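Local atomic coordinates of P450 epoxidase (Sorangium cellulosum, PDB entry 1Q5D), a protein that belongs to the cytochrome P450 family and holds protoporphyrin IX containing iron within a mainly helical fold. Residues K171-A182 with L198-L209; A264-R272 with M389-F397. All blocks are in the same frame, centred on the assembly; numbering follows the deposited sequence.

Contact 1 (K171-A182 with L198-L209); sequences KFRRFGSATARA and LVASVTEGLALL. With EPB (7,11-dihydroxy-8,8,10,12,16-pentamethyl-3-[1-methyl-2-(2-methyl-thiazol-4-yl)vinyl]-4,17-dioxabicyclo[14.1.0]heptadecane-5,9-dione), chain C.
F175 lies against G205 where the F and G helices of the cytochrome P450 fold cross; the axes of 171-182 and 198-209 approach to 8.1 Å and run 126° from one another. Apolar contacts fill the crossing. With CG turned anti to the backbone N (chi1 165°), the F175 ring lies on the G205 backbone, CD1 3.4 Å from G205 CA, while its edge meets S201 O. One helical turn on, the CB atoms of A178 and S201 press together at 3.4 Å, tighter than ordinary carbon packing, and L198 and V202 extend this apolar seam to A182. At the other end L208 CD1 rests over a face of the F172 ring in a CH-pi contact, 4.2 Å from its centroid.

The salt bridge across the contact lies on one flank. There R174 NH1 and NH2 both reach a single oxygen, E204 OE1, through weak, bent hydrogen bonds, the guanidinium and carboxylate planes standing 80° apart. A water links E204 OE1 with K171 O.

The far end of helix 169-182 reaches the ligand pocket, where EPB O14 donates a hydrogen bond to A180 O at 2.6 Å.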
loop_
_atom_site.group_PDB
_atom_site.type_symbol
_atom_site.label_atom_id
_atom_site.label_comp_id
_atom_site.label_asym_id
_atom_site.label_seq_id
_atom_site.Cartn_x
_atom_site.Cartn_y
_atom_site.Cartn_z
ATOM N N LYS A 171 4.420 -9.204 -15.837
ATOM C CA LYS A 171 5.273 -8.080 -16.192
ATOM C C LYS A 171 4.849 -6.792 -15.494
ATOM O O LYS A 171 5.694 -6.001 -15.058
ATOM C CB LYS A 171 5.300 -7.880 -17.705
ATOM C CG LYS A 171 6.157 -8.916 -18.431
ATOM C CD LYS A 171 6.554 -8.447 -19.829
ATOM C CE LYS A 171 5.504 -8.827 -20.866
ATOM N NZ LYS A 171 6.083 -8.813 -22.259
ATOM N N PHE A 172 3.542 -6.576 -15.382
ATOM C CA PHE A 172 3.063 -5.393 -14.676
ATOM C C PHE A 172 3.270 -5.455 -13.164
ATOM O O PHE A 172 3.535 -4.426 -12.535
ATOM C CB PHE A 172 1.599 -5.099 -15.014
ATOM C CG PHE A 172 1.430 -4.284 -16.256
ATOM C CD1 PHE A 172 0.528 -4.661 -17.231
ATOM C CD2 PHE A 172 2.178 -3.133 -16.450
ATOM C CE1 PHE A 172 0.381 -3.898 -18.376
ATOM C CE2 PHE A 172 2.026 -2.365 -17.588
ATOM C CZ PHE A 172 1.135 -2.754 -18.555
ATOM N N ARG A 173 3.125 -6.641 -12.580
ATOM C CA ARG A 173 3.386 -6.799 -11.159
ATOM C C ARG A 173 4.847 -6.497 -10.862
ATOM O O ARG A 173 5.168 -5.903 -9.835
ATOM C CB ARG A 173 3.065 -8.218 -10.681
ATOM C CG ARG A 173 3.453 -8.432 -9.228
ATOM C CD ARG A 173 2.912 -9.673 -8.575
ATOM N NE ARG A 173 3.464 -10.902 -9.147
ATOM C CZ ARG A 173 4.748 -11.225 -9.154
ATOM N NH1 ARG A 173 5.660 -10.401 -8.639
ATOM N NH2 ARG A 173 5.128 -12.382 -9.686
ATOM N N ARG A 174 5.730 -6.924 -11.758
ATOM C CA ARG A 174 7.161 -6.695 -11.588
ATOM C C ARG A 174 7.442 -5.216 -11.691
ATOM O O ARG A 174 8.222 -4.667 -10.903
ATOM C CB ARG A 174 7.984 -7.498 -12.609
ATOM C CG ARG A 174 8.047 -8.993 -12.311
ATOM C CD ARG A 174 8.914 -9.818 -13.283
ATOM N NE ARG A 174 10.024 -9.044 -13.833
ATOM C CZ ARG A 174 10.152 -8.716 -15.117
ATOM N NH1 ARG A 174 9.241 -9.097 -16.006
ATOM N NH2 ARG A 174 11.198 -8.001 -15.517
ATOM N N PHE A 175 6.794 -4.561 -12.653
ATOM C CA PHE A 175 6.881 -3.123 -12.790
ATOM C C PHE A 175 6.383 -2.425 -11.509
ATOM O O PHE A 175 7.030 -1.518 -10.979
ATOM C CB PHE A 175 6.031 -2.662 -13.973
ATOM C CG PHE A 175 5.763 -1.189 -13.974
ATOM C CD1 PHE A 175 6.765 -0.289 -14.312
ATOM C CD2 PHE A 175 4.512 -0.701 -13.617
ATOM C CE1 PHE A 175 6.536 1.060 -14.302
ATOM C CE2 PHE A 175 4.265 0.660 -13.600
ATOM C CZ PHE A 175 5.269 1.548 -13.952
ATOM N N GLY A 176 5.217 -2.845 -11.029
ATOM C CA GLY A 176 4.622 -2.229 -9.850
ATOM C C GLY A 176 5.534 -2.335 -8.646
ATOM O O GLY A 176 5.815 -1.344 -7.987
ATOM N N SER A 177 6.007 -3.543 -8.372
ATOM C CA SER A 177 6.846 -3.789 -7.211
ATOM C C SER A 177 8.216 -3.086 -7.327
ATOM O O SER A 177 8.720 -2.513 -6.344
ATOM C CB SER A 177 6.971 -5.303 -6.992
ATOM O OG SER A 177 7.817 -5.584 -5.907
ATOM N N ALA A 178 8.788 -3.096 -8.533
ATOM C CA ALA A 178 10.055 -2.413 -8.813
ATOM C C ALA A 178 9.936 -0.900 -8.692
ATOM O O ALA A 178 10.804 -0.244 -8.135
ATOM C CB ALA A 178 10.575 -2.779 -10.220
ATOM N N THR A 179 8.862 -0.353 -9.240
ATOM C CA THR A 179 8.618 1.077 -9.164
ATOM C C THR A 179 8.496 1.544 -7.717
ATOM O O THR A 179 9.067 2.562 -7.341
ATOM C CB THR A 179 7.343 1.431 -9.928
ATOM O OG1 THR A 179 7.591 1.319 -11.340
ATOM C CG2 THR A 179 6.997 2.885 -9.728
ATOM N N ALA A 180 7.741 0.805 -6.914
ATOM C CA ALA A 180 7.548 1.199 -5.519
ATOM C C ALA A 180 8.884 1.284 -4.757
ATOM O O ALA A 180 9.116 2.249 -3.996
ATOM C CB ALA A 180 6.558 0.274 -4.830
ATOM N N ARG A 181 9.762 0.303 -4.982
ATOM C CA ARG A 181 11.121 0.311 -4.412
ATOM C C ARG A 181 11.996 1.414 -5.001
ATOM O O ARG A 181 12.734 2.090 -4.271
ATOM C CB ARG A 181 11.825 -1.023 -4.673
ATOM C CG ARG A 181 11.377 -2.183 -3.805
ATOM C CD ARG A 181 12.040 -3.499 -4.196
ATOM N NE ARG A 181 12.084 -4.464 -3.109
ATOM C CZ ARG A 181 11.365 -5.578 -3.086
ATOM N NH1 ARG A 181 10.531 -5.856 -4.087
ATOM N NH2 ARG A 181 11.461 -6.404 -2.057
ATOM N N ALA A 182 11.942 1.572 -6.323
ATOM C CA ALA A 182 12.793 2.542 -7.005
ATOM C C ALA A 182 12.477 3.961 -6.555
ATOM O O ALA A 182 13.366 4.814 -6.476
ATOM C CB ALA A 182 12.644 2.427 -8.526
ATOM N N LEU A 198 16.016 -3.065 -10.896
ATOM C CA LEU A 198 14.919 -2.141 -10.645
ATOM C C LEU A 198 14.626 -1.310 -11.881
ATOM O O LEU A 198 13.475 -1.188 -12.303
ATOM C CB LEU A 198 15.272 -1.190 -9.489
ATOM C CG LEU A 198 15.193 -1.700 -8.049
ATOM C CD1 LEU A 198 15.369 -0.508 -7.114
ATOM C CD2 LEU A 198 13.875 -2.403 -7.796
ATOM N N VAL A 199 15.677 -0.725 -12.457
ATOM C CA VAL A 199 15.515 0.150 -13.606
ATOM C C VAL A 199 15.021 -0.621 -14.843
ATOM O O VAL A 199 14.223 -0.101 -15.631
ATOM C CB VAL A 199 16.821 0.938 -13.900
ATOM C CG1 VAL A 199 16.749 1.651 -15.249
ATOM C CG2 VAL A 199 17.095 1.933 -12.784
ATOM N N ALA A 200 15.471 -1.867 -14.995
ATOM C CA ALA A 200 15.017 -2.681 -16.114
ATOM C C ALA A 200 13.504 -2.904 -16.030
ATOM O O ALA A 200 12.785 -2.655 -16.991
ATOM C CB ALA A 200 15.743 -4.022 -16.135
ATOM N N SER A 201 13.036 -3.390 -14.883
ATOM C CA SER A 201 11.605 -3.615 -14.644
ATOM C C SER A 201 10.779 -2.346 -14.830
ATOM O O SER A 201 9.677 -2.390 -15.386
ATOM C CB SER A 201 11.380 -4.168 -13.239
ATOM O OG SER A 201 12.077 -5.380 -13.054
ATOM N N VAL A 202 11.321 -1.212 -14.395
ATOM C CA VAL A 202 10.640 0.066 -14.567
ATOM C C VAL A 202 10.536 0.478 -16.027
ATOM O O VAL A 202 9.460 0.873 -16.498
ATOM C CB VAL A 202 11.314 1.198 -13.775
ATOM C CG1 VAL A 202 10.743 2.563 -14.202
ATOM C CG2 VAL A 202 11.154 0.957 -12.256
ATOM N N THR A 203 11.646 0.361 -16.749
ATOM C CA THR A 203 11.668 0.644 -18.184
ATOM C C THR A 203 10.712 -0.237 -18.974
ATOM O O THR A 203 9.944 0.257 -19.796
ATOM C CB THR A 203 13.100 0.426 -18.728
ATOM O OG1 THR A 203 13.992 1.311 -18.046
ATOM C CG2 THR A 203 13.184 0.853 -20.175
ATOM N N GLU A 204 10.791 -1.539 -18.736
ATOM C CA GLU A 204 9.944 -2.508 -19.406
ATOM C C GLU A 204 8.468 -2.179 -19.150
ATOM O O GLU A 204 7.645 -2.161 -20.084
ATOM C CB GLU A 204 10.258 -3.916 -18.912
ATOM C CG GLU A 204 9.288 -4.974 -19.423
ATOM C CD GLU A 204 9.704 -6.378 -19.047
ATOM O OE1 GLU A 204 9.600 -6.739 -17.847
ATOM O OE2 GLU A 204 10.139 -7.123 -19.953
ATOM N N GLY A 205 8.148 -1.891 -17.887
ATOM C CA GLY A 205 6.780 -1.578 -17.498
ATOM C C GLY A 205 6.219 -0.317 -18.142
ATOM O O GLY A 205 5.059 -0.288 -18.582
ATOM N N LEU A 206 7.028 0.734 -18.180
ATOM C CA LEU A 206 6.606 1.988 -18.769
ATOM C C LEU A 206 6.355 1.820 -20.263
ATOM O O LEU A 206 5.396 2.392 -20.787
ATOM C CB LEU A 206 7.622 3.104 -18.504
ATOM C CG LEU A 206 7.699 3.659 -17.078
ATOM C CD1 LEU A 206 8.930 4.528 -16.913
ATOM C CD2 LEU A 206 6.434 4.446 -16.722
ATOM N N ALA A 207 7.205 1.028 -20.933
ATOM C CA ALA A 207 7.026 0.723 -22.358
ATOM C C ALA A 207 5.703 0.004 -22.594
ATOM O O ALA A 207 4.925 0.385 -23.467
ATOM C CB ALA A 207 8.174 -0.140 -22.876
ATOM N N LEU A 208 5.484 -1.050 -21.822
ATOM C CA LEU A 208 4.262 -1.835 -21.876
ATOM C C LEU A 208 3.035 -0.958 -21.630
ATOM O O LEU A 208 2.038 -1.041 -22.357
ATOM C CB LEU A 208 4.325 -2.941 -20.838
ATOM C CG LEU A 208 3.648 -4.259 -21.187
ATOM C CD1 LEU A 208 3.989 -5.306 -20.142
ATOM C CD2 LEU A 208 2.153 -4.076 -21.289
ATOM N N LEU A 209 3.110 -0.117 -20.605
ATOM C CA LEU A 209 2.029 0.810 -20.306
ATOM C C LEU A 209 1.741 1.704 -21.509
ATOM O O LEU A 209 0.580 1.927 -21.861
ATOM C CB LEU A 209 2.369 1.655 -19.071
ATOM C CG LEU A 209 1.343 2.725 -18.699
ATOM C CD1 LEU A 209 -0.026 2.108 -18.443
ATOM C CD2 LEU A 209 1.820 3.517 -17.498
HETATM O O16 EPB C . 4.943 1.385 -2.146
HETATM C C51 EPB C . 2.033 2.219 1.602
HETATM O O41 EPB C . 0.299 2.837 -0.353
HETATM C C5 EPB C . 1.431 2.999 0.491
HETATM C C4 EPB C . 1.511 2.771 -1.113
HETATM C C16 EPB C . 5.159 2.508 -1.872
HETATM O O1 EPB C . 4.343 3.590 -2.166
HETATM C C2 EPB C . 3.026 3.452 -2.962
HETATM C C3 EPB C . 1.837 3.851 -2.001
HETATM C C20 EPB C . 3.247 4.490 -4.136
HETATM C C21 EPB C . 4.286 3.991 -5.128
HETATM C C22 EPB C . 2.566 5.669 -4.232
HETATM C C23 EPB C . 2.633 6.777 -5.185
HETATM N N26 EPB C . 3.857 7.112 -5.738
HETATM C C25 EPB C . 3.743 8.171 -6.579
HETATM C C27 EPB C . 4.946 8.661 -7.286
HETATM C C24 EPB C . 1.626 7.581 -5.564
HETATM S S1 EPB C . 2.183 8.768 -6.665
HETATM C C15 EPB C . 6.454 2.897 -1.115
HETATM C C14 EPB C . 7.208 4.193 -1.659
HETATM O O14 EPB C . 7.365 3.921 -3.041
HETATM C C13 EPB C . 8.571 4.621 -0.878
HETATM C C29 EPB C . 9.618 3.465 -1.046
HETATM C C30 EPB C . 9.198 5.835 -1.559
HETATM C C12 EPB C . 8.319 4.840 0.718
HETATM O O12 EPB C . 8.933 4.133 1.579
HETATM C C11 EPB C . 7.326 5.898 1.341
HETATM C C28 EPB C . 8.162 6.632 2.418
HETATM C C10 EPB C . 5.998 5.223 1.512
HETATM O O10 EPB C . 6.057 4.271 2.619
HETATM C C9 EPB C . 4.990 6.322 1.788
HETATM C C91 EPB C . 4.895 7.188 0.622
HETATM C C8 EPB C . 3.576 5.874 1.914
HETATM C C7 EPB C . 3.301 4.341 1.627
HETATM C C6 EPB C . 2.192 4.491 0.455
HETATM O O HOH W 1 8.305 -5.196 -15.765
#

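Contact 2 (A264-R272 with M389-F397); sequences AFAVLNLLR and MKLKETPVF
L271 reaches across from the helix and overlaps the backbone of M389 and K390 as well as the side chain of L391. Its CD2 methyl comes within 3.4 Å of M389 O, and the same methyl lies 4.1 Å from M389 CG. The other methyl, CD1, lies against L391, 4.2 Å from L391 CG, so the two branches of one leucine cover successive residues from M389 to L391. M389 is extended as far as its sulfur (chi1 -178°, chi2 -175°), which places SD 4.3 Å from V267 CG1, a turn earlier in the helix.

L268 carries the middle of the contact. Its CG stands anti to the backbone N (chi1 175°), which sends CD2 to P395 CG at 3.9 Å, the two side chains crossing at about a right angle. The same CD2 also lies 3.6 Å above one face of the R272 guanidinium, near its rim. R272, extended from CG to NE, brings NH2 within 3.8 Å of P395 CG from the direction opposite to the proline. Nearer the haem, F265 CZ approaches F397 CE1 at 4.1 Å, coming to the edge of the F397 ring.

No hydrogen bond joins the two segments; the interface is held by van der Waals contact. Within the helix, N269 ND2 and N269 N reach F265 O from opposite faces of its carbonyl plane.

Helix 257-272 is the later part of the long central helix of the P450 fold. Its other sides meet helices 287-297 and 368-385, through A266 and L270 among others, while strands 390-391 and 396-397 both pair antiparallel with strand 406-412, whose I406 packs on F265 and F397.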
loop_
_atom_site.group_PDB
_atom_site.type_symbol
_atom_site.label_atom_id
_atom_site.label_comp_id
_atom_site.label_asym_id
_atom_site.label_seq_id
_atom_site.Cartn_x
_atom_site.Cartn_y
_atom_site.Cartn_z
ATOM N N ALA A 264 -1.939 -11.369 2.953
ATOM C CA ALA A 264 -1.064 -12.238 3.741
ATOM C C ALA A 264 -1.182 -11.972 5.239
ATOM O O ALA A 264 -1.302 -12.910 6.041
ATOM C CB ALA A 264 0.400 -12.113 3.273
ATOM N N PHE A 265 -1.154 -10.697 5.619
ATOM C CA PHE A 265 -1.259 -10.326 7.025
ATOM C C PHE A 265 -2.646 -10.748 7.576
ATOM O O PHE A 265 -2.777 -11.132 8.736
ATOM C CB PHE A 265 -1.100 -8.816 7.187
ATOM C CG PHE A 265 0.331 -8.343 7.395
ATOM C CD1 PHE A 265 1.332 -8.644 6.484
ATOM C CD2 PHE A 265 0.650 -7.565 8.484
ATOM C CE1 PHE A 265 2.649 -8.177 6.678
ATOM C CE2 PHE A 265 1.962 -7.098 8.689
ATOM C CZ PHE A 265 2.953 -7.410 7.774
ATOM N N ALA A 266 -3.675 -10.672 6.743
ATOM C CA ALA A 266 -5.021 -11.049 7.193
ATOM C C ALA A 266 -5.074 -12.528 7.541
ATOM O O ALA A 266 -5.571 -12.896 8.613
ATOM C CB ALA A 266 -6.086 -10.679 6.144
ATOM N N VAL A 267 -4.552 -13.366 6.649
ATOM C CA VAL A 267 -4.503 -14.808 6.876
ATOM C C VAL A 267 -3.654 -15.128 8.100
ATOM O O VAL A 267 -4.054 -15.927 8.942
ATOM C CB VAL A 267 -3.948 -15.570 5.638
ATOM C CG1 VAL A 267 -3.580 -17.004 6.010
ATOM C CG2 VAL A 267 -4.968 -15.551 4.466
ATOM N N LEU A 268 -2.486 -14.490 8.200
ATOM C CA LEU A 268 -1.602 -14.679 9.349
ATOM C C LEU A 268 -2.320 -14.363 10.660
ATOM O O LEU A 268 -2.278 -15.148 11.617
ATOM C CB LEU A 268 -0.350 -13.799 9.219
ATOM C CG LEU A 268 0.593 -13.823 10.426
ATOM C CD1 LEU A 268 0.883 -15.268 10.864
ATOM C CD2 LEU A 268 1.898 -13.094 10.107
ATOM N N ASN A 269 -2.966 -13.206 10.707
ATOM C CA ASN A 269 -3.612 -12.758 11.922
ATOM C C ASN A 269 -4.837 -13.573 12.301
ATOM O O ASN A 269 -5.150 -13.687 13.476
ATOM C CB ASN A 269 -3.942 -11.265 11.854
ATOM C CG ASN A 269 -2.767 -10.403 12.248
ATOM O OD1 ASN A 269 -2.482 -10.217 13.433
ATOM N ND2 ASN A 269 -2.081 -9.864 11.258
ATOM N N LEU A 270 -5.505 -14.159 11.315
ATOM C CA LEU A 270 -6.656 -15.018 11.590
ATOM C C LEU A 270 -6.207 -16.411 12.030
ATOM O O LEU A 270 -6.870 -17.047 12.843
ATOM C CB LEU A 270 -7.596 -15.092 10.377
ATOM C CG LEU A 270 -8.382 -13.807 10.130
ATOM C CD1 LEU A 270 -9.164 -13.845 8.793
ATOM C CD2 LEU A 270 -9.315 -13.476 11.301
ATOM N N LEU A 271 -5.075 -16.885 11.507
ATOM C CA LEU A 271 -4.469 -18.117 12.021
ATOM C C LEU A 271 -3.976 -17.926 13.458
ATOM O O LEU A 271 -4.076 -18.844 14.276
ATOM C CB LEU A 271 -3.310 -18.572 11.142
ATOM C CG LEU A 271 -3.656 -18.980 9.710
ATOM C CD1 LEU A 271 -2.400 -19.321 8.944
ATOM C CD2 LEU A 271 -4.637 -20.153 9.690
ATOM N N ARG A 272 -3.460 -16.732 13.756
ATOM C CA ARG A 272 -2.951 -16.396 15.093
ATOM C C ARG A 272 -4.030 -16.142 16.154
ATOM O O ARG A 272 -3.754 -16.244 17.348
ATOM C CB ARG A 272 -2.035 -15.172 15.025
ATOM C CG ARG A 272 -0.592 -15.492 14.743
ATOM C CD ARG A 272 0.269 -14.258 14.579
ATOM N NE ARG A 272 1.584 -14.571 14.027
ATOM C CZ ARG A 272 2.485 -13.649 13.709
ATOM N NH1 ARG A 272 2.205 -12.359 13.886
ATOM N NH2 ARG A 272 3.665 -14.012 13.206
ATOM N N MET A 389 -7.338 -24.783 8.067
ATOM C CA MET A 389 -5.986 -24.330 7.721
ATOM C C MET A 389 -5.151 -23.989 8.957
ATOM O O MET A 389 -5.647 -23.364 9.889
ATOM C CB MET A 389 -6.062 -23.106 6.801
ATOM C CG MET A 389 -4.718 -22.559 6.335
ATOM S SD MET A 389 -4.906 -21.015 5.364
ATOM C CE MET A 389 -6.610 -21.152 4.871
ATOM N N LYS A 390 -3.883 -24.394 8.957
ATOM C CA LYS A 390 -2.984 -24.118 10.075
ATOM C C LYS A 390 -1.637 -23.627 9.581
ATOM O O LYS A 390 -1.179 -24.031 8.516
ATOM C CB LYS A 390 -2.747 -25.385 10.906
ATOM C CG LYS A 390 -3.913 -25.819 11.781
ATOM C CD LYS A 390 -3.427 -26.465 13.084
ATOM C CE LYS A 390 -2.491 -27.650 12.834
ATOM N NZ LYS A 390 -2.286 -28.463 14.081
ATOM N N LEU A 391 -1.001 -22.769 10.373
ATOM C CA LEU A 391 0.376 -22.336 10.139
ATOM C C LEU A 391 1.353 -23.510 10.217
ATOM O O LEU A 391 1.412 -24.206 11.233
ATOM C CB LEU A 391 0.776 -21.310 11.204
ATOM C CG LEU A 391 1.294 -19.943 10.770
ATOM C CD1 LEU A 391 2.036 -19.269 11.923
ATOM C CD2 LEU A 391 2.175 -20.054 9.527
ATOM N N LYS A 392 2.135 -23.724 9.160
ATOM C CA LYS A 392 3.131 -24.791 9.178
ATOM C C LYS A 392 4.335 -24.397 10.022
ATOM O O LYS A 392 4.902 -25.225 10.738
ATOM C CB LYS A 392 3.589 -25.161 7.764
ATOM C CG LYS A 392 4.249 -26.534 7.685
ATOM C CD LYS A 392 5.191 -26.635 6.501
ATOM C CE LYS A 392 5.635 -28.077 6.283
ATOM N NZ LYS A 392 6.081 -28.301 4.876
ATOM N N GLU A 393 4.718 -23.127 9.930
ATOM C CA GLU A 393 5.869 -22.614 10.658
ATOM C C GLU A 393 5.955 -21.101 10.496
ATOM O O GLU A 393 5.258 -20.523 9.658
ATOM C CB GLU A 393 7.156 -23.296 10.185
ATOM C CG GLU A 393 8.013 -22.463 9.250
ATOM C CD GLU A 393 7.619 -22.622 7.799
ATOM O OE1 GLU A 393 7.684 -23.757 7.280
ATOM O OE2 GLU A 393 7.245 -21.604 7.181
ATOM N N THR A 394 6.802 -20.470 11.303
ATOM C CA THR A 394 6.903 -19.014 11.346
ATOM C C THR A 394 7.101 -18.394 9.966
ATOM O O THR A 394 7.959 -18.829 9.189
ATOM C CB THR A 394 8.051 -18.578 12.283
ATOM O OG1 THR A 394 8.248 -19.572 13.298
ATOM C CG2 THR A 394 7.648 -17.347 13.080
ATOM N N PRO A 395 6.305 -17.376 9.659
ATOM C CA PRO A 395 6.469 -16.641 8.403
ATOM C C PRO A 395 7.847 -15.997 8.324
ATOM O O PRO A 395 8.425 -15.626 9.341
ATOM C CB PRO A 395 5.387 -15.556 8.477
ATOM C CG PRO A 395 5.010 -15.472 9.920
ATOM C CD PRO A 395 5.197 -16.854 10.478
ATOM N N VAL A 396 8.368 -15.879 7.116
ATOM C CA VAL A 396 9.648 -15.202 6.905
ATOM C C VAL A 396 9.421 -13.755 6.435
ATOM O O VAL A 396 8.630 -13.510 5.516
ATOM C CB VAL A 396 10.512 -15.995 5.884
ATOM C CG1 VAL A 396 11.812 -15.250 5.535
ATOM C CG2 VAL A 396 10.799 -17.412 6.420
ATOM N N PHE A 397 10.113 -12.807 7.071
ATOM C CA PHE A 397 9.987 -11.388 6.734
ATOM C C PHE A 397 11.267 -10.905 6.042
ATOM O O PHE A 397 12.335 -11.506 6.227
ATOM C CB PHE A 397 9.708 -10.560 7.995
ATOM C CG PHE A 397 8.296 -10.719 8.533
ATOM C CD1 PHE A 397 7.292 -9.846 8.149
ATOM C CD2 PHE A 397 7.983 -11.744 9.405
ATOM C CE1 PHE A 397 5.987 -10.000 8.623
ATOM C CE2 PHE A 397 6.685 -11.902 9.889
ATOM C CZ PHE A 397 5.690 -11.028 9.500
#

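How the contacts relate
From the N terminus the chain enters contact 1 first: 15 residues separate 171-182 from 198-209, the last three already in helix 195-218, which folds back across helix 169-182 and closes a short loop. Only later does the chain run into helix 257-272, which opens contact 2; 116 residues, with helices and strands among them, pass before 389-397 comes back to pack on it. The two contacts are therefore in series, neither nested nor crossed. The centres of contact 1 and contact 2 are about 29 Å apart, and the nearest atoms of contact 1 and contact 2 about 9 Å, with no touch. Contact 1 ties together the two helices on the EPB side of the fold, whereas contact 2 fastens the C-terminal strands to helix 257-272.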